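PDB 7C8Z: salicylate 5-hydroxylase, large oxygenase component from Ralstonia sp., which hydroxylates salicylate at C5 to form gentisate, as the iron- and [2Fe-2S]-containing oxygenase component of an NADH-dependent multicomponent system. Local coordinates for residues T408-G413 / V424-I429; G172-K177 / A187-D192; Q225-N230 / F352-T357. All blocks are in the same frame, centred on the assembly; numbering follows the deposited sequence.

Contact 1. Residues T408-G413 / V424-I429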
ATOM      1  N   THR A 408      18.974  21.695  11.517  1.00 44.16           N
ATOM      2  CA  THR A 408      18.536  21.729  12.901  1.00 49.14           C
ATOM      3  C   THR A 408      19.517  22.558  13.725  1.00 65.32           C
ATOM      4  O   THR A 408      20.587  22.956  13.257  1.00 74.16           O
ATOM      5  CB  THR A 408      18.419  20.317  13.476  1.00 46.64           C
ATOM      6  OG1 THR A 408      19.725  19.751  13.631  1.00 50.90           O
ATOM      7  CG2 THR A 408      17.591  19.422  12.558  1.00 45.25           C
ATOM      8  N   VAL A 409      19.139  22.825  14.969  1.00 65.76           N
ATOM      9  CA  VAL A 409      19.966  23.586  15.895  1.00 59.33           C
ATOM     10  C   VAL A 409      20.077  22.748  17.158  1.00 55.06           C
ATOM     11  O   VAL A 409      19.137  22.694  17.959  1.00 51.71           O
ATOM     12  CB  VAL A 409      19.387  24.972  16.205  1.00 62.28           C
ATOM     13  CG1 VAL A 409      20.371  25.777  17.050  1.00 57.12           C
ATOM     14  CG2 VAL A 409      19.038  25.715  14.921  1.00 57.02           C
ATOM     15  N   ILE A 410      21.205  22.066  17.326  1.00 55.07           N
ATOM     16  CA  ILE A 410      21.436  21.337  18.562  1.00 64.38           C
ATOM     17  C   ILE A 410      22.547  22.059  19.307  1.00 61.86           C
ATOM     18  O   ILE A 410      23.704  21.626  19.312  1.00 59.08           O
ATOM     19  CB  ILE A 410      21.786  19.863  18.284  1.00 55.93           C
ATOM     20  CG1 ILE A 410      22.714  19.748  17.073  1.00 56.99           C
ATOM     21  CG2 ILE A 410      20.528  19.059  18.020  1.00 49.36           C
ATOM     22  CD1 ILE A 410      23.312  18.370  16.896  1.00 68.74           C
ATOM     23  N   GLU A 411      22.184  23.153  19.969  1.00 55.08           N
ATOM     24  CA  GLU A 411      23.141  24.025  20.636  1.00 55.99           C
ATOM     25  C   GLU A 411      22.919  24.067  22.136  1.00 54.67           C
ATOM     26  O   GLU A 411      23.548  24.874  22.827  1.00 50.00           O
ATOM     27  CB  GLU A 411      23.082  25.438  20.051  1.00 58.11           C
ATOM     28  CG  GLU A 411      23.721  25.556  18.680  1.00 64.03           C
ATOM     29  CD  GLU A 411      23.620  26.953  18.114  1.00 71.30           C
ATOM     30  OE1 GLU A 411      23.286  27.880  18.882  1.00 72.51           O
ATOM     31  OE2 GLU A 411      23.876  27.123  16.903  1.00 76.88           O
ATOM     32  N   MET A 412      22.041  23.218  22.656  1.00 60.27           N
ATOM     33  CA  MET A 412      21.771  23.223  24.083  1.00 53.67           C
ATOM     34  C   MET A 412      22.997  22.707  24.818  1.00 49.00           C
ATOM     35  O   MET A 412      23.559  21.670  24.455  1.00 58.16           O
ATOM     36  CB  MET A 412      20.552  22.360  24.395  1.00 50.62           C
ATOM     37  CG  MET A 412      20.123  22.450  25.825  1.00 55.08           C
ATOM     38  SD  MET A 412      20.019  24.186  26.269  1.00 58.61           S
ATOM     39  CE  MET A 412      18.613  24.143  27.351  1.00 55.15           C
ATOM     40  N   GLY A 413      23.411  23.434  25.850  1.00 53.71           N
ATOM     41  CA  GLY A 413      24.679  23.166  26.488  1.00 47.60           C
ATOM     42  C   GLY A 413      25.882  23.671  25.724  1.00 50.22           C
ATOM     43  O   GLY A 413      27.011  23.288  26.053  1.00 61.22           O
ATOM     44  N   VAL A 424      21.019  18.829  30.894  1.00 61.23           N
ATOM     45  CA  VAL A 424      20.562  19.964  30.109  1.00 54.94           C
ATOM     46  C   VAL A 424      21.561  20.251  29.008  1.00 48.26           C
ATOM     47  O   VAL A 424      22.210  21.302  28.999  1.00 63.55           O
ATOM     48  CB  VAL A 424      20.353  21.203  31.003  1.00 62.67           C
ATOM     49  CG1 VAL A 424      19.439  22.191  30.316  1.00 70.14           C
ATOM     50  CG2 VAL A 424      19.816  20.796  32.377  1.00 61.77           C
ATOM     51  N   THR A 425      21.669  19.334  28.058  1.00 42.11           N
ATOM     52  CA  THR A 425      22.643  19.514  27.001  1.00 54.34           C
ATOM     53  C   THR A 425      22.281  18.597  25.850  1.00 47.23           C
ATOM     54  O   THR A 425      21.680  17.541  26.050  1.00 48.84           O
ATOM     55  CB  THR A 425      24.068  19.241  27.499  1.00 54.96           C
ATOM     56  OG1 THR A 425      24.959  19.185  26.381  1.00 62.86           O
ATOM     57  CG2 THR A 425      24.129  17.927  28.274  1.00 50.32           C
ATOM     58  N   GLU A 426      22.644  19.018  24.641  1.00 48.63           N
ATOM     59  CA  GLU A 426      22.525  18.174  23.462  1.00 58.76           C
ATOM     60  C   GLU A 426      23.877  17.617  23.032  1.00 59.13           C
ATOM     61  O   GLU A 426      24.087  17.325  21.849  1.00 46.34           O
ATOM     62  CB  GLU A 426      21.855  18.949  22.326  1.00 50.04           C
ATOM     63  CG  GLU A 426      20.426  19.346  22.647  1.00 52.01           C
ATOM     64  CD  GLU A 426      19.744  20.083  21.516  1.00 67.09           C
ATOM     65  OE1 GLU A 426      19.009  19.429  20.745  1.00 74.78           O
ATOM     66  OE2 GLU A 426      19.934  21.312  21.399  1.00 68.83           O
ATOM     67  N   THR A 427      24.791  17.437  23.989  1.00 63.58           N
ATOM     68  CA  THR A 427      26.166  17.089  23.655  1.00 59.49           C
ATOM     69  C   THR A 427      26.278  15.689  23.065  1.00 53.18           C
ATOM     70  O   THR A 427      27.184  15.434  22.265  1.00 63.34           O
ATOM     71  CB  THR A 427      27.060  17.222  24.892  1.00 51.78           C
ATOM     72  OG1 THR A 427      28.409  16.871  24.558  1.00 59.09           O
ATOM     73  CG2 THR A 427      26.565  16.326  26.009  1.00 41.07           C
ATOM     74  N   LEU A 428      25.378  14.774  23.432  1.00 47.29           N
ATOM     75  CA  LEU A 428      25.451  13.430  22.868  1.00 44.69           C
ATOM     76  C   LEU A 428      25.130  13.438  21.379  1.00 47.36           C
ATOM     77  O   LEU A 428      25.763  12.722  20.596  1.00 42.70           O
ATOM     78  CB  LEU A 428      24.503  12.492  23.612  1.00 44.90           C
ATOM     79  CG  LEU A 428      24.710  12.331  25.114  1.00 45.02           C
ATOM     80  CD1 LEU A 428      23.817  11.234  25.669  1.00 36.42           C
ATOM     81  CD2 LEU A 428      26.159  12.031  25.402  1.00 35.59           C
ATOM     82  N   ILE A 429      24.180  14.273  20.964  1.00 42.83           N
ATOM     83  CA  ILE A 429      23.868  14.385  19.546  1.00 47.66           C
ATOM     84  C   ILE A 429      24.999  15.088  18.804  1.00 43.15           C
ATOM     85  O   ILE A 429      25.345  14.718  17.674  1.00 56.39           O
ATOM     86  CB  ILE A 429      22.521  15.105  19.361  1.00 48.23           C
ATOM     87  CG1 ILE A 429      21.463  14.457  20.258  1.00 44.59           C
ATOM     88  CG2 ILE A 429      22.091  15.068  17.903  1.00 49.83           C
ATOM     89  CD1 ILE A 429      20.105  15.113  20.189  1.00 45.09           C
TER
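Glu426 meets Met412 at two points, through its backbone and through its carboxylate. Its amide N gives a nearly straight hydrogen bond to Met412 O (2.8 Å), approaching from above the carbonyl plane. Glu426 OE2 in turn accepts from Met412 N at 3.1 Å, using the anti lone pair that faces away from OE1. Beyond CG, which lies beside the backbone N (chi1 -64°), the glutamate chain runs extended and sets its carboxylate slantwise across Ile410, whose CG2 borders OE1. On one flank the bent Met412 chain carries its CE to Val424 CG1 (3.6 Å); on another, Ile410 CD1 packs against Ile429 CG2 at 3.7 Å, in the first turn of helix 427-440. Further out, Arg430 NH1 also donates to Met412 O, giving this buried carbonyl a second partner. Across the subunit boundary, Glu426 OE1 forms a salt bridge with Arg113 of the second subunit, and the Glu426 side chain packs on His112 there, both residues lining that subunit's [2Fe-2S] pocket. Glu426 is also the N-cap residue of helix 427-440, and its carboxylate belongs to the junction between a catalytic domain and a neighbouring Rieske cluster, an arrangement characteristic of ring-hydroxylating oxygenases.

Contact 2. Residues G172-K177 / A187-D192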
ATOM      1  N   GLY A 172      30.527 -21.217   0.550  1.00 50.71           N
ATOM      2  CA  GLY A 172      29.697 -21.312   1.729  1.00 45.58           C
ATOM      3  C   GLY A 172      28.987 -20.002   2.001  1.00 40.92           C
ATOM      4  O   GLY A 172      29.148 -19.013   1.290  1.00 38.03           O
ATOM      5  N   LEU A 173      28.163 -20.014   3.043  1.00 47.21           N
ATOM      6  CA  LEU A 173      27.473 -18.797   3.446  1.00 53.82           C
ATOM      7  C   LEU A 173      28.474 -17.794   4.005  1.00 49.93           C
ATOM      8  O   LEU A 173      29.432 -18.165   4.685  1.00 47.38           O
ATOM      9  CB  LEU A 173      26.400 -19.114   4.490  1.00 54.56           C
ATOM     10  CG  LEU A 173      25.390 -20.195   4.099  1.00 46.09           C
ATOM     11  CD1 LEU A 173      24.488 -20.572   5.269  1.00 33.30           C
ATOM     12  CD2 LEU A 173      24.564 -19.740   2.909  1.00 50.55           C
ATOM     13  N   THR A 174      28.264 -16.519   3.686  1.00 46.60           N
ATOM     14  CA  THR A 174      29.092 -15.459   4.246  1.00 45.98           C
ATOM     15  C   THR A 174      29.026 -15.492   5.768  1.00 48.41           C
ATOM     16  O   THR A 174      27.955 -15.303   6.357  1.00 40.72           O
ATOM     17  CB  THR A 174      28.643 -14.097   3.711  1.00 41.39           C
ATOM     18  OG1 THR A 174      28.947 -14.013   2.315  1.00 51.21           O
ATOM     19  CG2 THR A 174      29.360 -12.967   4.435  1.00 35.27           C
ATOM     20  N   LYS A 175      30.162 -15.766   6.404  1.00 36.17           N
ATOM     21  CA  LYS A 175      30.220 -15.864   7.854  1.00 37.38           C
ATOM     22  C   LYS A 175      30.569 -14.513   8.461  1.00 43.62           C
ATOM     23  O   LYS A 175      31.386 -13.765   7.917  1.00 44.41           O
ATOM     24  CB  LYS A 175      31.262 -16.892   8.295  1.00 37.30           C
ATOM     25  CG  LYS A 175      31.174 -18.235   7.609  1.00 43.99           C
ATOM     26  CD  LYS A 175      32.350 -19.093   8.013  1.00 49.39           C
ATOM     27  CE  LYS A 175      32.437 -20.354   7.189  1.00 58.71           C
ATOM     28  NZ  LYS A 175      33.484 -21.266   7.731  1.00 65.23           N
ATOM     29  N   LEU A 176      29.972 -14.230   9.614  1.00 44.74           N
ATOM     30  CA  LEU A 176      30.204 -13.000  10.352  1.00 43.90           C
ATOM     31  C   LEU A 176      30.918 -13.332  11.653  1.00 44.66           C
ATOM     32  O   LEU A 176      30.756 -14.423  12.206  1.00 57.38           O
ATOM     33  CB  LEU A 176      28.890 -12.274  10.653  1.00 40.92           C
ATOM     34  CG  LEU A 176      28.224 -11.534   9.494  1.00 53.12           C
ATOM     35  CD1 LEU A 176      27.470 -12.507   8.594  1.00 39.84           C
ATOM     36  CD2 LEU A 176      27.288 -10.447  10.022  1.00 40.46           C
ATOM     37  N   LYS A 177      31.718 -12.390  12.140  1.00 45.62           N
ATOM     38  CA  LYS A 177      32.341 -12.566  13.440  1.00 40.86           C
ATOM     39  C   LYS A 177      31.325 -12.258  14.527  1.00 52.23           C
ATOM     40  O   LYS A 177      30.469 -11.384  14.362  1.00 61.61           O
ATOM     41  CB  LYS A 177      33.576 -11.676  13.583  1.00 44.57           C
ATOM     42  CG  LYS A 177      34.363 -11.932  14.865  1.00 65.10           C
ATOM     43  CD  LYS A 177      35.869 -11.908  14.639  1.00 65.89           C
ATOM     44  CE  LYS A 177      36.418 -10.495  14.681  1.00 59.84           C
ATOM     45  NZ  LYS A 177      37.106 -10.213  15.967  1.00 63.06           N
ATOM     46  N   ALA A 187      27.285  -8.987  16.286  1.00 41.37           N
ATOM     47  CA  ALA A 187      27.982  -9.608  15.172  1.00 45.76           C
ATOM     48  C   ALA A 187      28.509  -8.513  14.259  1.00 44.49           C
ATOM     49  O   ALA A 187      28.161  -7.336  14.398  1.00 50.22           O
ATOM     50  CB  ALA A 187      27.072 -10.576  14.406  1.00 47.90           C
ATOM     51  N   SER A 188      29.354  -8.915  13.316  1.00 35.53           N
ATOM     52  CA  SER A 188      29.935  -7.950  12.397  1.00 38.96           C
ATOM     53  C   SER A 188      30.376  -8.651  11.123  1.00 48.49           C
ATOM     54  O   SER A 188      30.984  -9.725  11.175  1.00 50.47           O
ATOM     55  CB  SER A 188      31.128  -7.235  13.046  1.00 46.35           C
ATOM     56  OG  SER A 188      31.807  -6.406  12.119  1.00 45.76           O
ATOM     57  N   PHE A 189      30.065  -8.029   9.983  1.00 45.30           N
ATOM     58  CA  PHE A 189      30.599  -8.516   8.717  1.00 52.19           C
ATOM     59  C   PHE A 189      32.099  -8.285   8.652  1.00 60.58           C
ATOM     60  O   PHE A 189      32.852  -9.150   8.189  1.00 77.08           O
ATOM     61  CB  PHE A 189      29.911  -7.820   7.541  1.00 37.42           C
ATOM     62  CG  PHE A 189      28.510  -8.290   7.282  1.00 39.15           C
ATOM     63  CD1 PHE A 189      28.278  -9.470   6.597  1.00 41.17           C
ATOM     64  CD2 PHE A 189      27.423  -7.539   7.703  1.00 37.40           C
ATOM     65  CE1 PHE A 189      26.996  -9.900   6.345  1.00 37.60           C
ATOM     66  CE2 PHE A 189      26.133  -7.964   7.458  1.00 48.90           C
ATOM     67  CZ  PHE A 189      25.919  -9.150   6.779  1.00 55.17           C
ATOM     68  N   ASP A 190      32.544  -7.124   9.119  1.00 55.24           N
ATOM     69  CA  ASP A 190      33.962  -6.809   9.172  1.00 57.19           C
ATOM     70  C   ASP A 190      34.648  -7.716  10.183  1.00 71.63           C
ATOM     71  O   ASP A 190      34.338  -7.671  11.379  1.00 74.40           O
ATOM     72  CB  ASP A 190      34.150  -5.343   9.551  1.00 60.75           C
ATOM     73  CG  ASP A 190      35.562  -4.857   9.331  1.00 60.29           C
ATOM     74  OD1 ASP A 190      36.422  -5.667   8.924  1.00 63.35           O
ATOM     75  OD2 ASP A 190      35.810  -3.660   9.573  1.00 68.06           O
ATOM     76  N   HIS A 191      35.574  -8.541   9.705  1.00 60.45           N
ATOM     77  CA  HIS A 191      36.314  -9.437  10.580  1.00 56.58           C
ATOM     78  C   HIS A 191      37.562  -8.788  11.157  1.00 57.55           C
ATOM     79  O   HIS A 191      38.146  -9.333  12.099  1.00 67.22           O
ATOM     80  CB  HIS A 191      36.669 -10.721   9.838  1.00 61.02           C
ATOM     81  CG  HIS A 191      35.529 -11.684   9.755  1.00 63.36           C
ATOM     82  ND1 HIS A 191      35.284 -12.633  10.725  1.00 67.03           N
ATOM     83  CD2 HIS A 191      34.548 -11.826   8.833  1.00 55.78           C
ATOM     84  CE1 HIS A 191      34.212 -13.330  10.393  1.00 64.61           C
ATOM     85  NE2 HIS A 191      33.745 -12.859   9.251  1.00 58.83           N
ATOM     86  N   ASP A 192      37.988  -7.650  10.604  1.00 54.69           N
ATOM     87  CA  ASP A 192      39.059  -6.848  11.180  1.00 67.46           C
ATOM     88  C   ASP A 192      38.516  -5.747  12.080  1.00 71.59           C
ATOM     89  O   ASP A 192      39.116  -4.670  12.185  1.00 82.30           O
ATOM     90  CB  ASP A 192      39.932  -6.259  10.071  1.00 65.06           C
ATOM     91  CG  ASP A 192      40.359  -7.299   9.052  1.00 79.64           C
ATOM     92  OD1 ASP A 192      40.893  -8.354   9.462  1.00 77.22           O
ATOM     93  OD2 ASP A 192      40.159  -7.067   7.839  1.00 79.29           O
TER
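Lys177 and Ser188 form an antiparallel hydrogen-bonded pair, with Lys177 N giving to Ser188 O and Ser188 N to Lys177 O, each bond 2.9 Å long. Beyond this pair the second segment leaves the strand, and side chains take over the contact. Leu176 reaches over the Phe189 ring: its CD2 stands 3.5 Å from the ring centroid, almost exactly on the normal, in a CH-pi contact, while Leu176 CD1 lies against Phe189 CE1 nearer the rim. Leu176 CG is turned to the side of its own backbone N (chi1 -75°), and from there both methyls reach the same ring. Thr174 CG2 comes to the edge of that ring, near its plane. The two segments belong to the hairpin of strands 175-181 and 184-188, part of the antiparallel sheet of the Rieske domain; Ile88 of strand 82-88 packs on Leu176, Ala187 and Phe189, and Arg91 makes a cation-pi contact with Phe189. Past the strand end, His191 swings its imidazole back to the first segment. Its NE2 donates to Lys175 O in a nearly straight bond of 2.9 Å that lies in the imidazole plane but reaches the carbonyl from above its own. The ring's other nitrogen, ND1, lies 3.5 Å from Lys177 CB, and the bent lysine chain continues past the histidine until CE is 3.3 Å from His191 O.

Contact 3. Residues Q225-N230 / F352-T357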
ATOM      1  N   GLN A 225       7.559  -2.225  15.930  1.00 37.53           N
ATOM      2  CA  GLN A 225       6.928  -1.051  15.345  1.00 33.92           C
ATOM      3  C   GLN A 225       7.726  -0.558  14.149  1.00 29.99           C
ATOM      4  O   GLN A 225       8.957  -0.542  14.173  1.00 42.61           O
ATOM      5  CB  GLN A 225       6.785   0.067  16.379  1.00 25.78           C
ATOM      6  CG  GLN A 225       8.070   0.416  17.098  1.00 36.20           C
ATOM      7  CD  GLN A 225       7.874   1.535  18.103  1.00 41.34           C
ATOM      8  OE1 GLN A 225       8.464   1.528  19.186  1.00 33.88           O
ATOM      9  NE2 GLN A 225       7.034   2.505  17.749  1.00 34.03           N
ATOM     10  N   ARG A 226       7.017  -0.136  13.115  1.00 29.38           N
ATOM     11  CA  ARG A 226       7.626   0.478  11.943  1.00 27.93           C
ATOM     12  C   ARG A 226       7.456   1.985  12.086  1.00 45.91           C
ATOM     13  O   ARG A 226       6.326   2.488  12.084  1.00 35.58           O
ATOM     14  CB  ARG A 226       6.972  -0.039  10.662  1.00 23.67           C
ATOM     15  CG  ARG A 226       7.455   0.625   9.385  1.00 30.16           C
ATOM     16  CD  ARG A 226       7.313  -0.331   8.213  1.00 41.44           C
ATOM     17  NE  ARG A 226       8.036  -1.574   8.463  1.00 47.62           N
ATOM     18  CZ  ARG A 226       7.655  -2.762   8.010  1.00 37.48           C
ATOM     19  NH1 ARG A 226       6.553  -2.870   7.286  1.00 36.40           N
ATOM     20  NH2 ARG A 226       8.371  -3.840   8.288  1.00 44.18           N
ATOM     21  N   ILE A 227       8.566   2.699  12.235  1.00 46.01           N
ATOM     22  CA  ILE A 227       8.558   4.143  12.445  1.00 36.50           C
ATOM     23  C   ILE A 227       9.060   4.800  11.165  1.00 28.74           C
ATOM     24  O   ILE A 227      10.216   4.586  10.778  1.00 37.76           O
ATOM     25  CB  ILE A 227       9.421   4.547  13.652  1.00 32.96           C
ATOM     26  CG1 ILE A 227       9.023   3.735  14.884  1.00 31.83           C
ATOM     27  CG2 ILE A 227       9.273   6.034  13.938  1.00 29.58           C
ATOM     28  CD1 ILE A 227       9.813   4.071  16.117  1.00 29.29           C
ATOM     29  N   PRO A 228       8.243   5.601  10.489  1.00 27.24           N
ATOM     30  CA  PRO A 228       8.633   6.212   9.204  1.00 35.12           C
ATOM     31  C   PRO A 228       9.498   7.458   9.371  1.00 49.68           C
ATOM     32  O   PRO A 228       9.109   8.575   9.007  1.00 49.47           O
ATOM     33  CB  PRO A 228       7.272   6.526   8.561  1.00 30.12           C
ATOM     34  CG  PRO A 228       6.227   5.915   9.455  1.00 18.86           C
ATOM     35  CD  PRO A 228       6.824   5.816  10.796  1.00 19.22           C
ATOM     36  N   GLY A 229      10.693   7.268   9.947  1.00 46.41           N
ATOM     37  CA  GLY A 229      11.675   8.328  10.039  1.00 37.64           C
ATOM     38  C   GLY A 229      13.074   7.772   9.856  1.00 46.28           C
ATOM     39  O   GLY A 229      13.292   6.559   9.936  1.00 39.09           O
ATOM     40  N   ASN A 230      14.030   8.678   9.639  1.00 31.70           N
ATOM     41  CA  ASN A 230      15.413   8.248   9.476  1.00 30.73           C
ATOM     42  C   ASN A 230      15.914   7.599  10.756  1.00 33.41           C
ATOM     43  O   ASN A 230      15.662   8.088  11.861  1.00 37.28           O
ATOM     44  CB  ASN A 230      16.309   9.427   9.100  1.00 44.77           C
ATOM     45  CG  ASN A 230      17.716   8.991   8.721  1.00 39.96           C
ATOM     46  OD1 ASN A 230      18.598   8.897   9.571  1.00 47.58           O
ATOM     47  ND2 ASN A 230      17.929   8.721   7.440  1.00 52.30           N
ATOM     48  N   PHE A 352      12.384   3.018   9.572  1.00 27.91           N
ATOM     49  CA  PHE A 352      13.136   1.970  10.246  1.00 30.01           C
ATOM     50  C   PHE A 352      12.186   1.144  11.095  1.00 32.79           C
ATOM     51  O   PHE A 352      11.210   1.661  11.645  1.00 33.38           O
ATOM     52  CB  PHE A 352      14.279   2.535  11.106  1.00 30.99           C
ATOM     53  CG  PHE A 352      13.825   3.257  12.352  1.00 33.71           C
ATOM     54  CD1 PHE A 352      13.543   4.618  12.320  1.00 38.11           C
ATOM     55  CD2 PHE A 352      13.713   2.584  13.564  1.00 25.11           C
ATOM     56  CE1 PHE A 352      13.140   5.289  13.466  1.00 28.80           C
ATOM     57  CE2 PHE A 352      13.310   3.246  14.711  1.00 24.74           C
ATOM     58  CZ  PHE A 352      13.023   4.601  14.662  1.00 25.01           C
ATOM     59  N   ASP A 353      12.484  -0.149  11.188  1.00 34.76           N
ATOM     60  CA  ASP A 353      11.791  -1.043  12.099  1.00 28.51           C
ATOM     61  C   ASP A 353      12.483  -1.033  13.457  1.00 33.12           C
ATOM     62  O   ASP A 353      13.698  -0.830  13.562  1.00 34.39           O
ATOM     63  CB  ASP A 353      11.750  -2.467  11.539  1.00 31.25           C
ATOM     64  CG  ASP A 353      10.828  -2.602  10.328  1.00 46.85           C
ATOM     65  OD1 ASP A 353      10.023  -1.681  10.061  1.00 38.47           O
ATOM     66  OD2 ASP A 353      10.907  -3.644   9.643  1.00 51.92           O
ATOM     67  N   PHE A 354      11.695  -1.262  14.499  1.00 23.39           N
ATOM     68  CA  PHE A 354      12.147  -1.114  15.876  1.00 26.63           C
ATOM     69  C   PHE A 354      11.586  -2.293  16.652  1.00 37.90           C
ATOM     70  O   PHE A 354      10.363  -2.414  16.805  1.00 29.94           O
ATOM     71  CB  PHE A 354      11.679   0.211  16.472  1.00 26.24           C
ATOM     72  CG  PHE A 354      12.559   0.737  17.573  1.00 32.32           C
ATOM     73  CD1 PHE A 354      13.938   0.764  17.429  1.00 27.24           C
ATOM     74  CD2 PHE A 354      11.999   1.229  18.740  1.00 24.10           C
ATOM     75  CE1 PHE A 354      14.746   1.258  18.440  1.00 27.75           C
ATOM     76  CE2 PHE A 354      12.798   1.723  19.752  1.00 40.53           C
ATOM     77  CZ  PHE A 354      14.176   1.744  19.600  1.00 33.70           C
ATOM     78  N   VAL A 355      12.474  -3.163  17.120  1.00 37.51           N
ATOM     79  CA  VAL A 355      12.085  -4.407  17.771  1.00 26.35           C
ATOM     80  C   VAL A 355      12.492  -4.346  19.234  1.00 29.68           C
ATOM     81  O   VAL A 355      13.684  -4.280  19.553  1.00 35.39           O
ATOM     82  CB  VAL A 355      12.716  -5.621  17.078  1.00 25.25           C
ATOM     83  CG1 VAL A 355      12.284  -6.904  17.775  1.00 23.83           C
ATOM     84  CG2 VAL A 355      12.329  -5.631  15.608  1.00 28.37           C
ATOM     85  N   TRP A 356      11.504  -4.373  20.120  1.00 34.20           N
ATOM     86  CA  TRP A 356      11.729  -4.409  21.555  1.00 26.39           C
ATOM     87  C   TRP A 356      11.736  -5.865  21.997  1.00 31.27           C
ATOM     88  O   TRP A 356      10.746  -6.579  21.804  1.00 31.87           O
ATOM     89  CB  TRP A 356      10.637  -3.650  22.310  1.00 33.95           C
ATOM     90  CG  TRP A 356      10.341  -2.248  21.839  1.00 41.56           C
ATOM     91  CD1 TRP A 356       9.962  -1.857  20.585  1.00 32.51           C
ATOM     92  CD2 TRP A 356      10.357  -1.060  22.640  1.00 38.44           C
ATOM     93  NE1 TRP A 356       9.757  -0.498  20.553  1.00 28.66           N
ATOM     94  CE2 TRP A 356       9.995   0.015  21.802  1.00 30.61           C
ATOM     95  CE3 TRP A 356      10.651  -0.800  23.982  1.00 33.01           C
ATOM     96  CZ2 TRP A 356       9.926   1.329  22.262  1.00 26.95           C
ATOM     97  CZ3 TRP A 356      10.576   0.505  24.437  1.00 32.82           C
ATOM     98  CH2 TRP A 356      10.218   1.551  23.579  1.00 32.59           C
ATOM     99  N   THR A 357      12.852  -6.306  22.568  1.00 38.31           N
ATOM    100  CA  THR A 357      12.954  -7.594  23.249  1.00 30.11           C
ATOM    101  C   THR A 357      12.965  -7.291  24.742  1.00 41.78           C
ATOM    102  O   THR A 357      13.966  -6.799  25.279  1.00 42.18           O
ATOM    103  CB  THR A 357      14.213  -8.347  22.829  1.00 27.86           C
ATOM    104  OG1 THR A 357      14.360  -8.287  21.405  1.00 32.81           O
ATOM    105  CG2 THR A 357      14.136  -9.801  23.270  1.00 27.23           C
TER
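Gln225 and Phe354 form the first antiparallel hydrogen-bonded pair between strand 217-227 and strand 352-361, neighbours in the seven-stranded sheet of the catalytic domain, whose helix-grip fold is shared by Rieske oxygenase alpha subunits. Gln225 N gives to Phe354 O, and Phe354 N returns a bond to Gln225 O. The glutamine side chain stays on the Phe354 side of the sheet, alongside that residue, its CG set between the backbone N and the carbonyl carbon (chi1 52°). Extended from there, it brings OE1 to Trp356 NE1 (2.8 Å), which meets a lone pair in the amide plane; amide and indole are nearly coplanar. OE1 also lies 3.6 Å from Phe354 CD2, at the edge of the phenyl ring. Through Trp356 this pairing comes close to the catalytic iron, about 8 Å from the indole side chain. Gln225 also joins a parallel ladder with a strand of a different protein in the assembly, so the sheet continues across that interface.

Arg226 faces Asp353 in the non-hydrogen-bonded pair, on the other side of the sheet. It grips the carboxylate side-on, NE to OD1 and NH2 to OD2 (2.9 Å), with guanidinium and carboxylate nearly coplanar. This two-point salt bridge fixes the rotation of both groups, while NH1 bridges to an acidic side chain of another protein chain.

Ile227 restores the hydrogen-bonded pattern, its N and O both bonded to Phe352. Its CB lies over one face of the Phe352 ring, and CD1 reaches CZ at 3.6 Å. After the inverse gamma turn centred on Pro228, the chain passes the ring's rim, where Gly229 O lies near the ring plane, 3.1 Å from Phe352 CD1.

Along the chain the contacts come in series: contact 2 closes first, contact 3 follows, and contact 1 lies near the C-terminus. Contact 2 belongs to the Rieske sheet, whereas contacts 3 and 1 both fall in the catalytic domain, the former on the strand that is outermost within this chain in that domain's own seven-stranded sheet and its neighbour, the latter at the start of helix 427-440. The centres of contacts 1 and 2 are 36 Å apart, on opposite sides of the chain's centre; contact 3 is 24 Å from contact 1 and 25 Å from contact 2, centre to centre. The catalytic-domain contacts both face other chains, contact 1 a second copy's Rieske cluster region and contact 3 different proteins.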